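Local coordinates for protein alkane monooxygenase (Geobacillus thermodenitrificans, PDB 3B9O) that belongs to the luciferase-like monooxygenase family and holds flavin mononucleotide at the C-terminal ends of the strands of a TIM-barrel fold, at residues A102-T107 and N133-H138; Y225-S230 and C243-G248; E235-H240 and D259-R264; H274-A279 and G371-N376. One frame throughout, in Å; residues are numbered along the deposited sequence.

Contact 1 of 4, residues A102-T107 and N133-H138; sequences AVTFST and NVVTSH. With FMN (flavin mononucleotide), chain C.
Two neighbouring strands of the TIM barrel, 100-106 and 130-135, run parallel here, with Thr104 beside Asn133 and Ser106 beside Val135 on one face of the sheet. Their short axes approach to 5.1 Å with 22° between directions. Backbone bonds alternate across the pair: Asn133 N gives to Val103 O, Phe105 N to Asn133 O at 3.2 Å, and Thr107 N to Val135 O. Thr104 and Asn133 point the same way, and Asn133 ND2 donates to Thr104 OG1 over 2.9 Å, almost straight at 176°. The oxygen lies in the amide plane, which argues for a well-formed bond; since Thr104 OG1 also bonds to Leu56 O, the hydroxyl links three adjacent strands.

The pair belongs to a beta-alpha-beta crossover, with helix 112-125 joining the strands. Phe105 and Val134 lie on the opposite sheet face, where Phe105 packs on Tyr164 of helix 154-174; just past the strand end Thr107 CG2 meets Val134 CG1 at 3.8 Å, the side chains crossing at about a right angle.

Past the strand ends the chain turns into the flavin mononucleotide pocket. Ser137 OG shares a hydrogen bond with Ser106 OG at 2.8 Å; with OG anti to its backbone N (chi1 -179°), Ser106 directs its hydroxyl to that partner, and the same oxygen accepts from Thr108 N. Ser137 N then donates to FMN O3' at 3.1 Å. Val135 touches flavin mononucleotide with both methyls, CG1 lying 3.6 Å from FMN O2 and CG2 approaching FMN O2', while Thr104 CG2 packs against Val135 CG2.

Contact 2 of 4, residues Y225-S230 and C243-G248; sequences YQAGMS and CVFLGG. With FMN (flavin mononucleotide), chain C.
Met229 bends across from the loop after strand 223-227 to Leu246 and Gly247 at the end of its parallel neighbour, strand 243-246. Its CB lies loosely near the flavin mononucleotide phosphate; CG then packs 3.5 Å from FMN C8M. The turn at chi2 (-70°) brings SD to Gly247 N at 3.4 Å, a weak hydrogen bond, and the one at chi3 lays CE against Leu246 CD1 at 3.8 Å. One side chain thus meets a flavin methyl through CG, backbone through SD and a leucine through CE.

Earlier in this beta-alpha-beta unit, Gln226 N bonds to Cys243 O and Phe245 N to Gln226 O at 2.9 Å. Cys243 CB sits 3.4 Å from the centroid of the Tyr225 ring, 13° off its normal, a CH-pi contact, and SG completes a sulfur-aromatic contact over the face. Phe245 offers one ring face to FMN C7M, which stands 3.4 Å above its plane. A water joins Gly228 N to Phe245 O where the strands part.

Ser230 N donates to FMN O3P at 3.0 Å, and Ser230 is the N-cap of helix 231-240; backbone N-H groups and the helix start would probably favour the phosphate's negative charge, while the methyl-bearing end of the flavin is held by apolar contacts.

Contact 3 of 4, residues E235-H240 and D259-R264; sequences EFAAKH and DDIRKR
Ala238 and Ile261 bring together two outer helices of the TIM barrel, 231-240 and 251-265, which lie in sequence before and after strand 243-246. Ala238 CA and Ile261 CA are 5.4 Å apart, and the short axes approach to 8.3 Å at a crossing angle of -55°, a close approach allowed by the small alanine side chains.

The apolar part is compact. Ala238 CB rests 3.4 Å from Arg264 CB and faces Ile261 CG2 at 4.2 Å, so that one methyl occupies the space between residues about one helical turn apart. Ala237 CB comes more loosely to Ile261 CD1; both of these residues also reach Val244, tying the helix pair to the sheet beneath.

The polar part is a salt-bridge network at the partly exposed edge. Arg264, extended from CG to NE, reaches both ways: its NE binds Asp260 OD1 of its own helix at 3.0 Å, and its NH1 binds Glu235 OE2 of the other. Asp260 OD1 is also bridged by Arg234, while Glu235 OE1 takes Tyr268 and Lys267. Being shared among several basic groups, both carboxylates would probably stay ionised. The chain of Glu235 bends at chi2 (70°), bringing OE2 alongside Arg264 CD at 3.2 Å. There OE2 uses its anti lone pair toward Arg264 NH1, 2.8 Å away, in the guanidinium plane though the carboxylate itself is turned 72° from it.

Contact 4 of 4, residues H274-A279 and G371-N376; sequences HIKMFA and GIDGFN
Asp373 lays its carboxylate across the backbone of Lys276 and Met277, with OD1 2.8 Å from Met277 N and close to Lys276 CA. The oxygen uses its anti lone pair; with CG anti to the carbonyl carbon (chi1 -63°), the carboxylate takes the place of a strand partner just before strand 374-378 begins. In return Asp373 N donates to Met277 O at 2.7 Å, and Gly374 N gives a second bond to that carbonyl at 3.2 Å, so two donors grip one acceptor.

From there regular parallel pairing takes over: Ala279 N bonds to Gly374 O and Asn376 N to Ala279 O at 2.8 Å. These strands are barrel neighbours, and 374-378 pairs in turn with strand 6-12, the first of the barrel, which closes the ring of strands.

Phe278 lies against the glycine backbone, CD2 3.6 Å from Gly374 C, with Gly374 N over one ring face; its ring also meets that of Tyr225. On the other face of the sheet Ala279 CB touches Ile372 CD1 and Phe375 CD2, each at 4.0 Å, while Ile372 CD1 lies over one face of the Phe375 ring, toward its rim.

Lys276 crosses Asp373 at about a right angle, CD 3.9 Å from its CG, but NZ bonds to Leu416 O, and a water on NZ makes a weak bond to Asp373 OD2. The carboxylate is therefore engaged mainly by backbone N-H, and Lys276 NZ, 4.9 Å from Asp373 OD2, would probably favour its ionised form.

Overall arrangement
Contacts 1, 2 and 4 sample the parallel barrel sheet, whereas contact 3 packs two helices on its outside. Strands 130-135 and 223-227 are neighbours, joining contacts 1 and 2 through Val134 N and Tyr225 O, and contact 2 passes on to contact 4 through Val244, bonded to strand 276-285. Contacts 1 and 2 share flavin mononucleotide; contact 4, about 12 Å from the chain centre, is also buried, and its Asn376 side chain stays about 6 Å from the ligand. Contact 3, about 17 Å from the chain centre, combines buried alanine and isoleucine packing with a salt-bridge network at a partly exposed edge, Ile261 reaching inward to Leu246 and Met277. The three sheet contacts rest instead largely on backbone bonds.

Contact 1 of 4, residues A102-T107 and N133-H138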
# COMPACT_ATOMS: atom_id res chain seq x y z
N ALA A 102 -6.67 1.19 0.24
CA ALA A 102 -5.47 1.81 0.78
C ALA A 102 -4.83 2.51 -0.42
O ALA A 102 -4.60 1.88 -1.41
CB ALA A 102 -4.53 0.77 1.37
N VAL A 103 -4.56 3.80 -0.29
CA VAL A 103 -4.01 4.63 -1.33
C VAL A 103 -2.65 5.12 -0.90
O VAL A 103 -2.46 5.67 0.21
CB VAL A 103 -4.93 5.84 -1.75
CG1 VAL A 103 -6.21 5.36 -2.43
CG2 VAL A 103 -5.26 6.81 -0.56
N THR A 104 -1.69 4.89 -1.77
CA THR A 104 -0.32 5.40 -1.59
C THR A 104 -0.35 6.87 -1.96
O THR A 104 -0.93 7.26 -2.98
CB THR A 104 0.72 4.64 -2.48
OG1 THR A 104 0.79 3.27 -2.05
CG2 THR A 104 2.15 5.28 -2.41
N PHE A 105 0.27 7.69 -1.11
CA PHE A 105 0.36 9.13 -1.33
C PHE A 105 1.58 9.65 -0.56
O PHE A 105 1.77 9.36 0.62
CB PHE A 105 -0.92 9.86 -0.89
CG PHE A 105 -0.76 11.37 -0.86
CD1 PHE A 105 -0.39 12.02 0.32
CD2 PHE A 105 -0.89 12.11 -2.03
CE1 PHE A 105 -0.22 13.41 0.35
CE2 PHE A 105 -0.74 13.51 -2.02
CZ PHE A 105 -0.39 14.15 -0.82
N SER A 106 2.43 10.39 -1.27
CA SER A 106 3.70 10.90 -0.75
C SER A 106 3.57 12.15 0.12
O SER A 106 2.81 13.08 -0.19
CB SER A 106 4.61 11.23 -1.95
OG SER A 106 5.84 11.69 -1.51
N THR A 107 4.35 12.17 1.21
CA THR A 107 4.51 13.33 2.09
C THR A 107 5.45 14.45 1.54
O THR A 107 5.60 15.52 2.14
CB THR A 107 5.04 12.87 3.48
OG1 THR A 107 6.21 12.06 3.34
CG2 THR A 107 3.97 12.05 4.24
N ASN A 133 -1.34 4.70 2.62
CA ASN A 133 0.05 4.23 2.59
C ASN A 133 1.02 5.41 2.50
O ASN A 133 1.18 6.03 1.45
CB ASN A 133 0.29 3.19 1.51
CG ASN A 133 1.75 2.67 1.49
OD1 ASN A 133 2.35 2.41 2.54
ND2 ASN A 133 2.32 2.54 0.30
N VAL A 134 1.62 5.73 3.64
CA VAL A 134 2.51 6.87 3.82
C VAL A 134 3.87 6.51 3.25
O VAL A 134 4.49 5.55 3.66
CB VAL A 134 2.68 7.26 5.29
CG1 VAL A 134 3.61 8.50 5.41
CG2 VAL A 134 1.34 7.55 5.89
N VAL A 135 4.30 7.32 2.30
CA VAL A 135 5.49 7.07 1.52
C VAL A 135 6.32 8.38 1.46
O VAL A 135 5.76 9.46 1.66
CB VAL A 135 5.00 6.57 0.13
CG1 VAL A 135 5.68 7.24 -1.01
CG2 VAL A 135 4.97 5.04 0.08
N THR A 136 7.63 8.27 1.25
CA THR A 136 8.48 9.45 0.98
C THR A 136 8.90 9.64 -0.49
O THR A 136 9.27 10.74 -0.87
CB THR A 136 9.80 9.45 1.80
OG1 THR A 136 10.43 8.18 1.68
CG2 THR A 136 9.54 9.73 3.28
N SER A 137 8.89 8.61 -1.34
CA SER A 137 9.28 8.86 -2.77
C SER A 137 10.81 8.97 -2.99
O SER A 137 11.54 9.55 -2.18
CB SER A 137 8.65 10.15 -3.32
OG SER A 137 7.21 10.09 -3.29
N HIS A 138 11.28 8.44 -4.11
CA HIS A 138 12.71 8.28 -4.30
C HIS A 138 13.07 8.51 -5.75
O HIS A 138 14.15 8.08 -6.18
CB HIS A 138 13.11 6.84 -3.94
CG HIS A 138 12.16 5.82 -4.47
ND1 HIS A 138 11.21 5.20 -3.68
CD2 HIS A 138 11.98 5.34 -5.72
CE1 HIS A 138 10.51 4.36 -4.42
NE2 HIS A 138 10.96 4.43 -5.66
N1 FMN C . 7.38 3.85 -3.03
C2 FMN C . 6.52 4.59 -3.78
O2 FMN C . 6.87 5.76 -4.11
N3 FMN C . 5.31 4.03 -4.13
C4 FMN C . 4.97 2.76 -3.74
O4 FMN C . 3.86 2.28 -4.07
C4A FMN C . 5.85 2.00 -2.96
N5 FMN C . 5.57 0.73 -2.54
C5A FMN C . 6.48 0.03 -1.79
C6 FMN C . 6.23 -1.28 -1.34
C7 FMN C . 7.18 -1.97 -0.57
C7M FMN C . 6.93 -3.38 -0.08
C8 FMN C . 8.38 -1.36 -0.23
C8M FMN C . 9.41 -2.09 0.59
C9 FMN C . 8.65 -0.06 -0.67
C9A FMN C . 7.71 0.65 -1.45
N10 FMN C . 7.97 1.91 -1.88
C10 FMN C . 7.08 2.58 -2.63
C1' FMN C . 9.24 2.59 -1.55
C2' FMN C . 9.04 3.51 -0.33
O2' FMN C . 7.67 3.49 0.10
C3' FMN C . 9.45 4.97 -0.53
O3' FMN C . 8.95 5.54 -1.76
C4' FMN C . 10.95 5.22 -0.29
O4' FMN C . 11.56 5.92 -1.38
C5' FMN C . 11.78 3.96 -0.01
O5' FMN C . 11.75 3.81 1.40
P FMN C . 12.96 3.15 2.24
O1P FMN C . 14.22 3.69 1.58
O2P FMN C . 12.69 3.64 3.63
O3P FMN C . 12.85 1.65 2.03

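Contact 2 of 4, residues Y225-S230 and C243-G248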
# COMPACT_ATOMS: atom_id res chain seq x y z
N TYR A 225 -0.93 2.90 6.75
CA TYR A 225 0.06 1.94 6.26
C TYR A 225 1.37 2.64 6.06
O TYR A 225 1.41 3.87 5.90
CB TYR A 225 -0.36 1.43 4.86
CG TYR A 225 -1.25 0.22 4.89
CD1 TYR A 225 -0.74 -1.07 4.60
CD2 TYR A 225 -2.60 0.34 5.27
CE1 TYR A 225 -1.59 -2.23 4.65
CE2 TYR A 225 -3.45 -0.78 5.32
CZ TYR A 225 -2.95 -2.06 4.99
OH TYR A 225 -3.82 -3.15 5.03
N GLN A 226 2.44 1.85 6.06
CA GLN A 226 3.76 2.30 5.71
C GLN A 226 4.43 1.21 4.89
O GLN A 226 4.20 0.01 5.09
CB GLN A 226 4.59 2.68 6.95
CG GLN A 226 5.86 3.45 6.60
CD GLN A 226 7.05 2.54 6.33
OE1 GLN A 226 8.06 2.99 5.77
NE2 GLN A 226 6.95 1.24 6.72
N ALA A 227 5.23 1.65 3.92
CA ALA A 227 6.06 0.77 3.11
C ALA A 227 7.37 1.55 2.90
O ALA A 227 7.32 2.73 2.51
CB ALA A 227 5.36 0.47 1.77
N GLY A 228 8.51 0.92 3.21
CA GLY A 228 9.82 1.60 3.17
C GLY A 228 10.70 0.86 4.16
O GLY A 228 10.48 0.92 5.40
N MET A 229 11.64 0.11 3.61
CA MET A 229 12.41 -0.90 4.38
C MET A 229 13.75 -0.41 4.97
O MET A 229 14.42 -1.14 5.73
CB MET A 229 12.64 -2.15 3.51
CG MET A 229 11.41 -3.03 3.35
SD MET A 229 10.87 -3.93 4.84
CE MET A 229 10.78 -2.77 6.17
N SER A 230 14.15 0.80 4.60
CA SER A 230 15.36 1.42 5.16
C SER A 230 15.25 1.48 6.67
O SER A 230 14.15 1.35 7.23
CB SER A 230 15.58 2.82 4.58
OG SER A 230 14.58 3.69 5.07
N CYS A 243 -0.39 -0.69 9.85
CA CYS A 243 -0.06 -1.83 9.01
C CYS A 243 1.22 -1.57 8.24
O CYS A 243 1.39 -0.47 7.68
CB CYS A 243 -1.19 -2.12 8.00
SG CYS A 243 -2.80 -2.40 8.79
N VAL A 244 2.11 -2.57 8.18
CA VAL A 244 3.40 -2.40 7.52
C VAL A 244 3.49 -3.37 6.35
O VAL A 244 3.20 -4.54 6.51
CB VAL A 244 4.59 -2.60 8.51
CG1 VAL A 244 5.91 -2.26 7.86
CG2 VAL A 244 4.38 -1.75 9.77
N PHE A 245 3.84 -2.85 5.17
CA PHE A 245 4.05 -3.67 3.97
C PHE A 245 5.59 -3.90 3.89
O PHE A 245 6.35 -3.02 3.51
CB PHE A 245 3.47 -2.91 2.75
CG PHE A 245 3.56 -3.64 1.40
CD1 PHE A 245 3.35 -2.90 0.22
CD2 PHE A 245 3.86 -5.02 1.29
CE1 PHE A 245 3.44 -3.54 -1.05
CE2 PHE A 245 3.94 -5.67 0.01
CZ PHE A 245 3.73 -4.92 -1.15
N LEU A 246 6.01 -5.10 4.25
CA LEU A 246 7.41 -5.51 4.31
C LEU A 246 7.89 -6.13 3.01
O LEU A 246 7.13 -6.80 2.29
CB LEU A 246 7.53 -6.58 5.36
CG LEU A 246 7.90 -6.41 6.84
CD1 LEU A 246 7.98 -5.01 7.29
CD2 LEU A 246 6.99 -7.30 7.68
N GLY A 247 9.17 -5.90 2.72
CA GLY A 247 9.87 -6.65 1.69
C GLY A 247 10.41 -7.93 2.30
O GLY A 247 10.64 -8.01 3.50
N GLY A 248 10.60 -8.96 1.46
CA GLY A 248 11.13 -10.24 1.93
C GLY A 248 10.31 -11.39 1.43
O GLY A 248 9.08 -11.28 1.31
N1 FMN C . 7.38 3.85 -3.03
C2 FMN C . 6.52 4.59 -3.78
O2 FMN C . 6.87 5.76 -4.11
N3 FMN C . 5.31 4.03 -4.13
C4 FMN C . 4.97 2.76 -3.74
O4 FMN C . 3.86 2.28 -4.07
C4A FMN C . 5.85 2.00 -2.96
N5 FMN C . 5.57 0.73 -2.54
C5A FMN C . 6.48 0.03 -1.79
C6 FMN C . 6.23 -1.28 -1.34
C7 FMN C . 7.18 -1.97 -0.57
C7M FMN C . 6.93 -3.38 -0.08
C8 FMN C . 8.38 -1.36 -0.23
C8M FMN C . 9.41 -2.09 0.59
C9 FMN C . 8.65 -0.06 -0.67
C9A FMN C . 7.71 0.65 -1.45
N10 FMN C . 7.97 1.91 -1.88
C10 FMN C . 7.08 2.58 -2.63
C1' FMN C . 9.24 2.59 -1.55
C2' FMN C . 9.04 3.51 -0.33
O2' FMN C . 7.67 3.49 0.10
C3' FMN C . 9.45 4.97 -0.53
O3' FMN C . 8.95 5.54 -1.76
C4' FMN C . 10.95 5.22 -0.29
O4' FMN C . 11.56 5.92 -1.38
C5' FMN C . 11.78 3.96 -0.01
O5' FMN C . 11.75 3.81 1.40
P FMN C . 12.96 3.15 2.24
O1P FMN C . 14.22 3.69 1.58
O2P FMN C . 12.69 3.64 3.63
O3P FMN C . 12.85 1.65 2.03
O HOH W 1 8.45 -1.50 4.46

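Contact 3 of 4, residues E235-H240 and D259-R264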
# COMPACT_ATOMS: atom_id res chain seq x y z
N GLU A 235 11.89 2.60 11.39
CA GLU A 235 11.67 3.41 12.58
C GLU A 235 10.36 4.21 12.47
O GLU A 235 9.61 4.38 13.45
CB GLU A 235 12.84 4.37 12.79
CG GLU A 235 12.76 5.13 14.11
CD GLU A 235 13.00 4.24 15.32
OE1 GLU A 235 12.58 4.64 16.41
OE2 GLU A 235 13.60 3.14 15.20
N PHE A 236 10.12 4.73 11.27
CA PHE A 236 8.91 5.50 10.96
C PHE A 236 7.65 4.65 11.09
O PHE A 236 6.67 5.09 11.67
CB PHE A 236 8.97 6.07 9.53
CG PHE A 236 7.82 6.99 9.20
CD1 PHE A 236 7.87 8.32 9.54
CD2 PHE A 236 6.69 6.52 8.54
CE1 PHE A 236 6.82 9.18 9.24
CE2 PHE A 236 5.62 7.39 8.23
CZ PHE A 236 5.71 8.72 8.58
N ALA A 237 7.67 3.46 10.48
CA ALA A 237 6.68 2.41 10.70
C ALA A 237 6.38 2.14 12.18
O ALA A 237 5.22 2.13 12.59
CB ALA A 237 7.14 1.09 9.99
N ALA A 238 7.44 1.95 12.99
CA ALA A 238 7.31 1.66 14.43
C ALA A 238 6.57 2.76 15.16
O ALA A 238 5.71 2.50 16.03
CB ALA A 238 8.70 1.42 15.06
N LYS A 239 6.87 3.99 14.77
CA LYS A 239 6.26 5.16 15.38
C LYS A 239 4.78 5.35 14.96
O LYS A 239 3.97 5.70 15.78
CB LYS A 239 7.08 6.41 14.98
CG LYS A 239 6.64 7.68 15.72
CD LYS A 239 7.52 8.86 15.36
CE LYS A 239 7.15 10.03 16.28
NZ LYS A 239 7.82 11.27 15.84
N HIS A 240 4.46 5.18 13.67
CA HIS A 240 3.15 5.61 13.15
C HIS A 240 2.24 4.53 12.60
O HIS A 240 1.02 4.65 12.68
CB HIS A 240 3.37 6.55 11.96
CG HIS A 240 4.06 7.83 12.30
ND1 HIS A 240 3.41 8.91 12.86
CD2 HIS A 240 5.35 8.22 12.10
CE1 HIS A 240 4.27 9.90 13.01
NE2 HIS A 240 5.45 9.50 12.57
N ASP A 259 10.08 -8.62 13.82
CA ASP A 259 10.63 -8.52 15.19
C ASP A 259 11.31 -7.16 15.39
O ASP A 259 11.14 -6.52 16.43
CB ASP A 259 11.61 -9.69 15.45
CG ASP A 259 10.90 -11.04 15.67
OD1 ASP A 259 9.67 -11.06 15.80
OD2 ASP A 259 11.56 -12.08 15.74
N ASP A 260 12.00 -6.68 14.34
CA ASP A 260 12.73 -5.41 14.39
C ASP A 260 11.79 -4.23 14.61
O ASP A 260 11.99 -3.39 15.51
CB ASP A 260 13.51 -5.21 13.10
CG ASP A 260 14.42 -4.00 13.15
OD1 ASP A 260 14.26 -3.13 12.28
OD2 ASP A 260 15.28 -3.92 14.07
N ILE A 261 10.73 -4.19 13.81
CA ILE A 261 9.73 -3.14 13.97
C ILE A 261 9.01 -3.20 15.28
O ILE A 261 8.79 -2.16 15.90
CB ILE A 261 8.72 -3.10 12.78
CG1 ILE A 261 9.43 -2.58 11.55
CG2 ILE A 261 7.56 -2.14 13.05
CD1 ILE A 261 8.70 -3.00 10.31
N ARG A 262 8.62 -4.40 15.73
CA ARG A 262 7.97 -4.50 17.04
C ARG A 262 8.87 -4.02 18.19
O ARG A 262 8.41 -3.34 19.10
CB ARG A 262 7.48 -5.92 17.30
CG ARG A 262 6.65 -6.46 16.18
CD ARG A 262 6.40 -7.97 16.37
NE ARG A 262 5.00 -8.08 16.67
CZ ARG A 262 4.46 -8.26 17.87
NH1 ARG A 262 5.20 -8.44 18.95
NH2 ARG A 262 3.15 -8.28 17.97
N LYS A 263 10.16 -4.28 18.10
CA LYS A 263 11.09 -3.77 19.11
C LYS A 263 11.18 -2.26 19.07
O LYS A 263 11.15 -1.61 20.11
CB LYS A 263 12.51 -4.31 18.89
CG LYS A 263 12.57 -5.71 19.16
N ARG A 264 11.27 -1.72 17.86
CA ARG A 264 11.36 -0.27 17.69
C ARG A 264 10.14 0.48 18.21
O ARG A 264 10.26 1.65 18.62
CB ARG A 264 11.62 0.08 16.23
CG ARG A 264 12.97 -0.39 15.69
CD ARG A 264 13.07 0.09 14.29
NE ARG A 264 14.24 -0.42 13.61
CZ ARG A 264 15.36 0.27 13.41
NH1 ARG A 264 15.48 1.53 13.86
NH2 ARG A 264 16.36 -0.31 12.78

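Contact 4 of 4, residues H274-A279 and G371-N376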
# COMPACT_ATOMS: atom_id res chain seq x y z
N HIS A 274 -0.46 -3.85 18.05
CA HIS A 274 -1.30 -2.85 17.41
C HIS A 274 -0.72 -2.50 16.02
O HIS A 274 -1.14 -1.54 15.41
CB HIS A 274 -1.38 -1.59 18.27
CG HIS A 274 -2.26 -1.72 19.46
ND1 HIS A 274 -2.87 -2.91 19.82
CD2 HIS A 274 -2.62 -0.81 20.40
CE1 HIS A 274 -3.57 -2.72 20.92
NE2 HIS A 274 -3.44 -1.45 21.29
N ILE A 275 0.27 -3.29 15.57
CA ILE A 275 0.84 -3.14 14.24
C ILE A 275 0.62 -4.47 13.52
O ILE A 275 1.08 -5.51 14.01
CB ILE A 275 2.38 -2.82 14.29
CG1 ILE A 275 2.71 -1.67 15.27
CG2 ILE A 275 2.90 -2.51 12.89
CD1 ILE A 275 4.22 -1.54 15.62
N LYS A 276 -0.02 -4.46 12.37
CA LYS A 276 -0.16 -5.66 11.52
C LYS A 276 0.94 -5.70 10.46
O LYS A 276 1.32 -4.67 9.92
CB LYS A 276 -1.53 -5.66 10.85
CG LYS A 276 -2.68 -5.54 11.81
CD LYS A 276 -3.00 -6.89 12.45
CE LYS A 276 -4.22 -6.76 13.38
NZ LYS A 276 -4.95 -8.04 13.57
N MET A 277 1.45 -6.89 10.20
CA MET A 277 2.59 -7.07 9.28
C MET A 277 2.09 -7.77 8.04
O MET A 277 1.45 -8.82 8.16
CB MET A 277 3.67 -7.92 9.96
CG MET A 277 4.21 -7.26 11.26
SD MET A 277 5.15 -5.75 10.98
CE MET A 277 5.44 -5.28 12.69
N PHE A 278 2.36 -7.18 6.87
CA PHE A 278 1.91 -7.66 5.56
C PHE A 278 3.14 -8.01 4.68
O PHE A 278 4.08 -7.25 4.64
CB PHE A 278 1.05 -6.59 4.85
CG PHE A 278 -0.34 -6.46 5.43
CD1 PHE A 278 -0.56 -5.75 6.61
CD2 PHE A 278 -1.43 -7.07 4.80
CE1 PHE A 278 -1.88 -5.62 7.17
CE2 PHE A 278 -2.74 -6.99 5.35
CZ PHE A 278 -2.95 -6.26 6.54
N ALA A 279 3.13 -9.19 4.07
CA ALA A 279 4.15 -9.58 3.12
C ALA A 279 3.57 -9.51 1.72
O ALA A 279 2.35 -9.56 1.55
CB ALA A 279 4.62 -11.01 3.42
N GLY A 371 5.37 -14.64 11.78
CA GLY A 371 4.51 -13.68 12.46
C GLY A 371 3.87 -12.67 11.54
O GLY A 371 3.56 -11.54 11.94
N ILE A 372 3.66 -13.06 10.30
CA ILE A 372 3.00 -12.11 9.42
C ILE A 372 1.45 -12.20 9.59
O ILE A 372 0.91 -13.27 9.94
CB ILE A 372 3.55 -12.11 7.95
CG1 ILE A 372 3.03 -13.24 7.13
CG2 ILE A 372 5.12 -12.03 7.81
CD1 ILE A 372 2.15 -12.65 6.13
N ASP A 373 0.75 -11.08 9.37
CA ASP A 373 -0.69 -11.01 9.61
C ASP A 373 -1.49 -11.06 8.33
O ASP A 373 -2.67 -11.35 8.36
CB ASP A 373 -1.04 -9.72 10.35
CG ASP A 373 -0.41 -9.66 11.73
OD1 ASP A 373 0.47 -8.81 11.95
OD2 ASP A 373 -0.78 -10.50 12.57
N GLY A 374 -0.87 -10.74 7.20
CA GLY A 374 -1.59 -10.69 5.94
C GLY A 374 -0.65 -10.58 4.75
O GLY A 374 0.57 -10.53 4.92
N PHE A 375 -1.23 -10.52 3.57
CA PHE A 375 -0.49 -10.44 2.33
C PHE A 375 -1.05 -9.37 1.41
O PHE A 375 -2.28 -9.16 1.32
CB PHE A 375 -0.53 -11.80 1.58
CG PHE A 375 0.14 -12.93 2.33
CD1 PHE A 375 -0.58 -13.68 3.25
CD2 PHE A 375 1.49 -13.20 2.13
CE1 PHE A 375 0.02 -14.72 3.96
CE2 PHE A 375 2.10 -14.27 2.81
CZ PHE A 375 1.35 -15.02 3.74
N ASN A 376 -0.15 -8.74 0.67
CA ASN A 376 -0.57 -8.00 -0.53
C ASN A 376 -0.36 -8.93 -1.71
O ASN A 376 0.79 -9.35 -1.98
CB ASN A 376 0.26 -6.74 -0.75
CG ASN A 376 -0.21 -5.58 0.06
OD1 ASN A 376 -1.23 -5.62 0.75
ND2 ASN A 376 0.57 -4.49 -0.01
O HOH W 2 -4.08 -10.18 12.49